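Local coordinates for protein Exo-beta-1,3-galactanase (Bifidobacterium bifidum, PDB 5FLW) that probably hydrolyses beta-1,3-galactan chains from their non-reducing ends as a family 43 exo-beta-1,3-galactanase, releasing galactose, at residues A[183-191]-A[201-209]; A[174-182]-A[223-231]. All coordinates share one frame; numbering follows the deposited sequence.

Both contacts involve the four-stranded sheet 191-232, but on different levels. Interaction 1 lies in the buried interior, where the loop leading into strand 191-196 pairs with the end of strand 199-205; its chemistry is backbone pairing, serine hydroxyls, a leucine wedge and ordered water. Interaction 2, centred about 11 Å away, is only partly buried. It lays the outermost strand of the preceding sheet, 172-179, and the residues after it against 223-231, using a histidine-carboxylate bond and tryptophan faces and edges. Interaction 1 is nested within the loop that interaction 2 closes, and the two meet directly, with a probable hydrogen bond from Ala181 N to Tyr186 O.

Interaction 1 (A[183-191]-A[201-209]); sequences DYPYGLESP and YWFGSQLTS
Glu189 and Ser205 form an antiparallel hydrogen-bonded pair, with Glu189 N giving to Ser205 O (2.8 Å) and Ser205 N returning a bond to Glu189 O. Beyond the pair, Pro191 CA sends a CH contact to Phe203 O (3.4 Å). Gly204 suits this close approach, since a CB there would collide with Leu188 CB and Glu189 O. Next to it the hydroxyls Ser190 OG and Ser205 OG meet at 2.7 Å. Leu207 wedges between two side chains: its CD1 lies on Tyr186 CG at 3.6 Å, while CD2 presses on Glu189 CD at 3.3 Å. With CG swung anti to the backbone N (chi1 -154°), Tyr184 extends its phenol to Leu207, and Leu207 N donates to Tyr184 OH at 3.0 Å, near the ring plane, with 158° at the hydrogen. A water at Tyr184 OH also donates to Leu207 O. A phenylalanine here would probably leave Leu207 N without its acceptor and that water without its phenol partner. Other waters span the contact, one joining Glu189 OE2 to Gln206 O and another Leu188 O to Trp202 NE1. Strands 191-196 and 199-205 are the first two of a propeller blade, consistent with the five-bladed family 43 fold; Val245 O of strand 244-250 meets Ser190 OG, Gln244 of the same strand meets Ser205 OG, and Asp138, just before strand 139-143 of the preceding blade, accepts from Ser190 N.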
# COMPACT_ATOMS: atom_id res chain seq x y z
N ASP A 183 15.29 17.29 -3.77
CA ASP A 183 16.11 17.84 -2.69
C ASP A 183 16.08 16.95 -1.45
O ASP A 183 16.04 17.44 -0.31
CB ASP A 183 15.67 19.27 -2.32
CG ASP A 183 15.71 20.24 -3.50
OD1 ASP A 183 16.65 20.17 -4.33
OD2 ASP A 183 14.80 21.10 -3.57
N TYR A 184 16.06 15.63 -1.66
CA TYR A 184 15.94 14.67 -0.54
C TYR A 184 16.93 13.56 -0.83
O TYR A 184 17.14 13.21 -2.00
CB TYR A 184 14.52 14.08 -0.49
CG TYR A 184 14.04 13.59 0.88
CD1 TYR A 184 14.12 14.42 2.01
CD2 TYR A 184 13.43 12.34 1.02
CE1 TYR A 184 13.64 13.98 3.27
CE2 TYR A 184 12.95 11.89 2.26
CZ TYR A 184 13.06 12.72 3.38
OH TYR A 184 12.58 12.27 4.60
N PRO A 185 17.58 13.02 0.21
CA PRO A 185 18.58 11.96 -0.00
C PRO A 185 17.98 10.58 -0.21
O PRO A 185 18.74 9.61 -0.39
CB PRO A 185 19.41 11.99 1.30
CG PRO A 185 18.91 13.15 2.11
CD PRO A 185 17.50 13.40 1.63
N TYR A 186 16.65 10.46 -0.19
CA TYR A 186 15.99 9.16 -0.21
C TYR A 186 14.77 9.22 -1.12
O TYR A 186 14.27 10.30 -1.44
CB TYR A 186 15.46 8.80 1.19
CG TYR A 186 16.52 8.91 2.24
CD1 TYR A 186 17.49 7.92 2.35
CD2 TYR A 186 16.57 10.02 3.11
CE1 TYR A 186 18.48 8.00 3.30
CE2 TYR A 186 17.57 10.11 4.07
CZ TYR A 186 18.52 9.09 4.16
OH TYR A 186 19.53 9.13 5.10
N GLY A 187 14.28 8.04 -1.48
CA GLY A 187 12.93 7.95 -1.99
C GLY A 187 11.93 8.12 -0.86
O GLY A 187 12.28 8.13 0.32
N LEU A 188 10.67 8.23 -1.23
CA LEU A 188 9.62 8.35 -0.23
C LEU A 188 9.11 6.94 0.04
O LEU A 188 9.15 6.08 -0.83
CB LEU A 188 8.49 9.23 -0.76
CG LEU A 188 8.85 10.69 -1.05
CD1 LEU A 188 7.60 11.54 -1.22
CD2 LEU A 188 9.74 11.26 0.05
N GLU A 189 8.64 6.84 1.27
CA GLU A 189 8.20 5.47 1.52
C GLU A 189 6.70 5.29 1.30
O GLU A 189 6.05 6.17 0.74
CB GLU A 189 8.69 4.92 2.87
CG GLU A 189 8.17 5.65 4.09
CD GLU A 189 8.79 5.14 5.38
OE1 GLU A 189 9.35 4.02 5.39
OE2 GLU A 189 8.70 5.85 6.38
N SER A 190 6.02 4.15 1.78
CA SER A 190 4.59 3.86 1.59
C SER A 190 4.12 4.28 0.20
O SER A 190 3.20 5.08 0.06
CB SER A 190 3.72 4.46 2.70
OG SER A 190 3.69 5.88 2.67
N PRO A 191 4.74 3.73 -0.84
CA PRO A 191 4.38 4.14 -2.21
C PRO A 191 3.03 3.62 -2.67
O PRO A 191 2.60 2.50 -2.33
CB PRO A 191 5.51 3.52 -3.06
CG PRO A 191 5.93 2.30 -2.27
CD PRO A 191 5.87 2.78 -0.83
N TYR A 201 0.52 8.94 -11.45
CA TYR A 201 0.65 9.73 -10.23
C TYR A 201 1.20 8.79 -9.15
O TYR A 201 0.60 7.75 -8.90
CB TYR A 201 -0.69 10.32 -9.77
CG TYR A 201 -1.36 11.31 -10.74
CD1 TYR A 201 -1.88 10.89 -11.97
CD2 TYR A 201 -1.54 12.66 -10.39
CE1 TYR A 201 -2.51 11.78 -12.84
CE2 TYR A 201 -2.16 13.56 -11.24
CZ TYR A 201 -2.65 13.12 -12.47
OH TYR A 201 -3.29 14.01 -13.33
N TRP A 202 2.32 9.18 -8.54
CA TRP A 202 3.05 8.38 -7.57
C TRP A 202 3.10 9.17 -6.26
O TRP A 202 3.68 10.26 -6.22
CB TRP A 202 4.46 8.14 -8.12
CG TRP A 202 5.44 7.34 -7.30
CD1 TRP A 202 5.27 6.83 -6.04
CD2 TRP A 202 6.77 6.97 -7.71
NE1 TRP A 202 6.42 6.16 -5.64
CE2 TRP A 202 7.35 6.23 -6.65
CE3 TRP A 202 7.52 7.19 -8.88
CZ2 TRP A 202 8.66 5.72 -6.72
CZ3 TRP A 202 8.82 6.67 -8.96
CH2 TRP A 202 9.37 5.93 -7.89
N PHE A 203 2.50 8.62 -5.20
CA PHE A 203 2.44 9.24 -3.89
C PHE A 203 3.36 8.51 -2.92
O PHE A 203 3.57 7.30 -3.03
CB PHE A 203 1.01 9.18 -3.32
CG PHE A 203 -0.02 9.81 -4.22
CD1 PHE A 203 -0.51 9.14 -5.33
CD2 PHE A 203 -0.51 11.08 -3.94
CE1 PHE A 203 -1.48 9.75 -6.17
CE2 PHE A 203 -1.48 11.69 -4.77
CZ PHE A 203 -1.96 11.02 -5.87
N GLY A 204 3.89 9.25 -1.93
CA GLY A 204 4.67 8.64 -0.87
C GLY A 204 4.82 9.57 0.32
O GLY A 204 4.39 10.73 0.29
N SER A 205 5.45 9.04 1.37
CA SER A 205 5.64 9.76 2.63
C SER A 205 7.12 10.02 2.90
O SER A 205 7.99 9.21 2.56
CB SER A 205 5.04 8.98 3.81
OG SER A 205 5.45 7.63 3.80
N GLN A 206 7.40 11.16 3.54
CA GLN A 206 8.77 11.41 3.96
C GLN A 206 9.15 10.42 5.06
O GLN A 206 8.30 9.71 5.62
CB GLN A 206 8.97 12.87 4.41
CG GLN A 206 8.47 13.87 3.39
CD GLN A 206 8.71 15.32 3.82
OE1 GLN A 206 7.81 16.17 3.80
NE2 GLN A 206 9.93 15.62 4.24
N LEU A 207 10.45 10.35 5.35
CA LEU A 207 11.02 9.44 6.35
C LEU A 207 11.16 10.26 7.63
O LEU A 207 12.18 10.94 7.85
CB LEU A 207 12.36 8.89 5.88
CG LEU A 207 12.35 8.18 4.51
CD1 LEU A 207 13.74 7.68 4.14
CD2 LEU A 207 11.39 7.04 4.51
N THR A 208 10.13 10.24 8.47
CA THR A 208 10.14 10.99 9.72
C THR A 208 9.71 10.09 10.88
O THR A 208 9.10 10.55 11.84
CB THR A 208 9.21 12.22 9.66
OG1 THR A 208 7.85 11.80 9.49
CG2 THR A 208 9.59 13.12 8.50
N SER A 209 10.05 8.82 10.77
CA SER A 209 9.71 7.81 11.77
C SER A 209 8.23 7.80 12.15
O SER A 209 7.38 7.76 11.27
CB SER A 209 10.63 7.89 13.00
OG SER A 209 10.66 9.18 13.58
O HOH W 1 12.51 13.89 6.47
O HOH W 2 7.04 6.34 -2.62
O HOH W 3 10.87 6.57 8.61
O HOH W 4 7.11 8.25 7.45
O HOH W 5 8.66 7.98 8.83

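Interaction 2 (A[174-182]-A[223-231])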
# COMPACT_ATOMS: atom_id res chain seq x y z
N GLU A 174 13.04 -6.25 -14.04
CA GLU A 174 13.57 -4.97 -14.49
C GLU A 174 13.48 -3.92 -13.38
O GLU A 174 12.46 -3.81 -12.70
CB GLU A 174 12.84 -4.45 -15.74
CG GLU A 174 13.47 -3.21 -16.32
CD GLU A 174 12.58 -2.50 -17.31
OE1 GLU A 174 11.55 -3.08 -17.72
OE2 GLU A 174 12.91 -1.35 -17.67
N ASP A 175 14.56 -3.16 -13.23
CA ASP A 175 14.58 -1.98 -12.34
C ASP A 175 14.14 -0.81 -13.23
O ASP A 175 14.95 -0.22 -13.95
CB ASP A 175 15.96 -1.83 -11.71
CG ASP A 175 16.02 -0.80 -10.58
OD1 ASP A 175 14.97 -0.31 -10.10
OD2 ASP A 175 17.16 -0.54 -10.13
N VAL A 176 12.83 -0.54 -13.22
CA VAL A 176 12.23 0.41 -14.17
C VAL A 176 12.64 1.84 -13.84
O VAL A 176 12.95 2.64 -14.74
CB VAL A 176 10.69 0.26 -14.17
CG1 VAL A 176 10.02 1.39 -14.95
CG2 VAL A 176 10.28 -1.07 -14.73
N ALA A 177 12.63 2.18 -12.55
CA ALA A 177 12.95 3.51 -12.06
C ALA A 177 13.42 3.38 -10.62
O ALA A 177 13.06 2.43 -9.92
CB ALA A 177 11.73 4.45 -12.13
N CYS A 178 14.24 4.35 -10.20
CA CYS A 178 14.64 4.43 -8.81
C CYS A 178 14.76 5.91 -8.48
O CYS A 178 15.69 6.58 -8.96
CB CYS A 178 15.95 3.68 -8.56
SG CYS A 178 16.37 3.61 -6.79
N GLU A 179 13.80 6.44 -7.72
CA GLU A 179 13.66 7.87 -7.55
C GLU A 179 13.89 8.29 -6.10
O GLU A 179 13.34 7.69 -5.16
CB GLU A 179 12.28 8.40 -8.02
CG GLU A 179 11.99 8.07 -9.48
CD GLU A 179 12.89 8.86 -10.44
OE1 GLU A 179 13.24 10.02 -10.11
OE2 GLU A 179 13.22 8.33 -11.53
N ARG A 180 14.64 9.38 -5.95
CA ARG A 180 14.72 10.11 -4.69
C ARG A 180 13.82 11.33 -4.83
O ARG A 180 13.65 11.87 -5.92
CB ARG A 180 16.15 10.54 -4.38
CG ARG A 180 17.08 9.41 -3.95
CD ARG A 180 18.48 9.94 -3.76
NE ARG A 180 19.37 9.02 -3.08
CZ ARG A 180 20.34 8.33 -3.66
NH1 ARG A 180 20.56 8.45 -4.96
NH2 ARG A 180 21.11 7.52 -2.94
N ALA A 181 13.20 11.71 -3.71
CA ALA A 181 12.37 12.90 -3.73
C ALA A 181 13.23 14.14 -3.97
O ALA A 181 14.45 14.15 -3.72
CB ALA A 181 11.54 13.04 -2.45
N THR A 182 12.58 15.18 -4.48
CA THR A 182 13.26 16.43 -4.80
C THR A 182 14.00 16.97 -3.58
O THR A 182 13.42 17.12 -2.50
CB THR A 182 12.21 17.45 -5.28
OG1 THR A 182 11.40 16.88 -6.33
CG2 THR A 182 12.92 18.73 -5.79
N LEU A 223 6.59 5.10 -16.90
CA LEU A 223 7.03 4.63 -15.59
C LEU A 223 8.55 4.69 -15.43
O LEU A 223 9.05 4.78 -14.29
CB LEU A 223 6.52 3.21 -15.29
CG LEU A 223 5.02 3.07 -15.02
CD1 LEU A 223 4.59 1.64 -15.16
CD2 LEU A 223 4.65 3.59 -13.65
N HIS A 224 9.31 4.64 -16.54
CA HIS A 224 10.74 4.91 -16.48
C HIS A 224 11.06 6.38 -16.22
O HIS A 224 12.22 6.72 -15.96
CB HIS A 224 11.42 4.51 -17.79
CG HIS A 224 11.30 3.06 -18.11
ND1 HIS A 224 10.25 2.54 -18.84
CD2 HIS A 224 12.11 2.01 -17.81
CE1 HIS A 224 10.42 1.23 -18.98
NE2 HIS A 224 11.53 0.89 -18.36
N GLY A 225 10.08 7.28 -16.31
CA GLY A 225 10.36 8.69 -16.16
C GLY A 225 10.48 9.42 -17.50
O GLY A 225 10.25 8.81 -18.57
N PRO A 226 10.88 10.70 -17.46
CA PRO A 226 11.24 11.46 -16.25
C PRO A 226 10.07 11.70 -15.30
O PRO A 226 8.95 12.00 -15.72
CB PRO A 226 11.70 12.82 -16.78
CG PRO A 226 11.24 12.89 -18.19
CD PRO A 226 11.02 11.50 -18.69
N TRP A 227 10.37 11.58 -14.02
CA TRP A 227 9.43 11.91 -12.97
C TRP A 227 9.57 13.38 -12.57
O TRP A 227 10.68 13.90 -12.43
CB TRP A 227 9.62 10.98 -11.78
CG TRP A 227 9.10 9.61 -12.09
CD1 TRP A 227 9.82 8.53 -12.56
CD2 TRP A 227 7.74 9.16 -11.98
NE1 TRP A 227 8.99 7.44 -12.73
CE2 TRP A 227 7.71 7.80 -12.38
CE3 TRP A 227 6.55 9.77 -11.56
CZ2 TRP A 227 6.51 7.04 -12.38
CZ3 TRP A 227 5.35 9.01 -11.57
CH2 TRP A 227 5.35 7.66 -11.97
N SER A 228 8.43 14.04 -12.40
CA SER A 228 8.38 15.47 -12.12
C SER A 228 8.86 15.75 -10.69
O SER A 228 9.06 14.84 -9.87
CB SER A 228 6.96 15.99 -12.29
OG SER A 228 6.14 15.62 -11.19
N GLU A 229 9.04 17.04 -10.40
CA GLU A 229 9.29 17.50 -9.04
C GLU A 229 8.24 16.91 -8.08
O GLU A 229 7.07 16.77 -8.44
CB GLU A 229 9.16 19.03 -9.05
CG GLU A 229 9.11 19.66 -7.68
CD GLU A 229 8.73 21.15 -7.71
OE1 GLU A 229 8.01 21.59 -8.64
OE2 GLU A 229 9.13 21.89 -6.79
N TRP A 230 8.66 16.59 -6.86
CA TRP A 230 7.72 16.06 -5.88
C TRP A 230 7.05 17.24 -5.17
O TRP A 230 7.72 18.11 -4.64
CB TRP A 230 8.44 15.14 -4.89
CG TRP A 230 8.88 13.86 -5.53
CD1 TRP A 230 9.98 13.68 -6.33
CD2 TRP A 230 8.23 12.59 -5.46
NE1 TRP A 230 10.05 12.38 -6.74
CE2 TRP A 230 8.99 11.69 -6.22
CE3 TRP A 230 7.09 12.12 -4.81
CZ2 TRP A 230 8.64 10.34 -6.36
CZ3 TRP A 230 6.74 10.80 -4.95
CH2 TRP A 230 7.51 9.92 -5.71
N LYS A 231 5.79 17.29 -5.04
CA LYS A 231 4.89 18.35 -4.58
C LYS A 231 3.93 17.87 -3.51
O LYS A 231 3.62 16.69 -3.42
CB LYS A 231 4.07 18.90 -5.74
CG LYS A 231 4.86 19.65 -6.79
CD LYS A 231 3.95 20.12 -7.90
CE LYS A 231 4.72 20.90 -8.96
NZ LYS A 231 3.84 21.34 -10.06
O HOH W 6 14.18 5.04 -15.09
O HOH W 7 12.46 11.88 -8.32
O HOH W 8 12.97 10.54 -13.61
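Leu223 begins the contact by resting its CB against Val176 CG1 at 4.0 Å. Its carbonyl O touches Ala177 CB (3.5 Å) and accepts the indole N-H of Trp227. His224, next, is held at both nitrogens and on one face. Its NE2 donates to Glu174 OE2 at 2.7 Å, in the imidazole plane, on the syn side of the carboxylate but tilted 23° out of its plane, and Val176 CG1 sits over one ring face, 3.7 Å from the His224 centroid. Asp222 takes ND1, which fixes the ring's rotation; carboxylates on both nitrogens would be expected to favour the protonated imidazolium. After the cis peptide before Pro226, Trp227 turns its indole to Glu179, whose chain bends at chi2 (-69°) and brings OE2 to 3.6 Å from Trp227 CD1. A water also links Glu179 OE2 to Trp227 N. At Trp230 the backbone N gives Thr182 OG1 a nearly straight bond (2.8 Å, 174°), and that hydroxyl lies in the plane of the indole, at its edge. Ala181 CA makes a CH-pi contact over the face of the Trp230 five-membered ring, 3.9 Å from its centroid. The contact joins neighbouring propeller blades: strand 172-179, with a classic beta bulge where Val176 and Ala177 face Ile162, packs against the loop between strands 216-220 and 231-232, whose Trp227 and Trp230 both meet Trp202 of strand 199-205 edge-to-face.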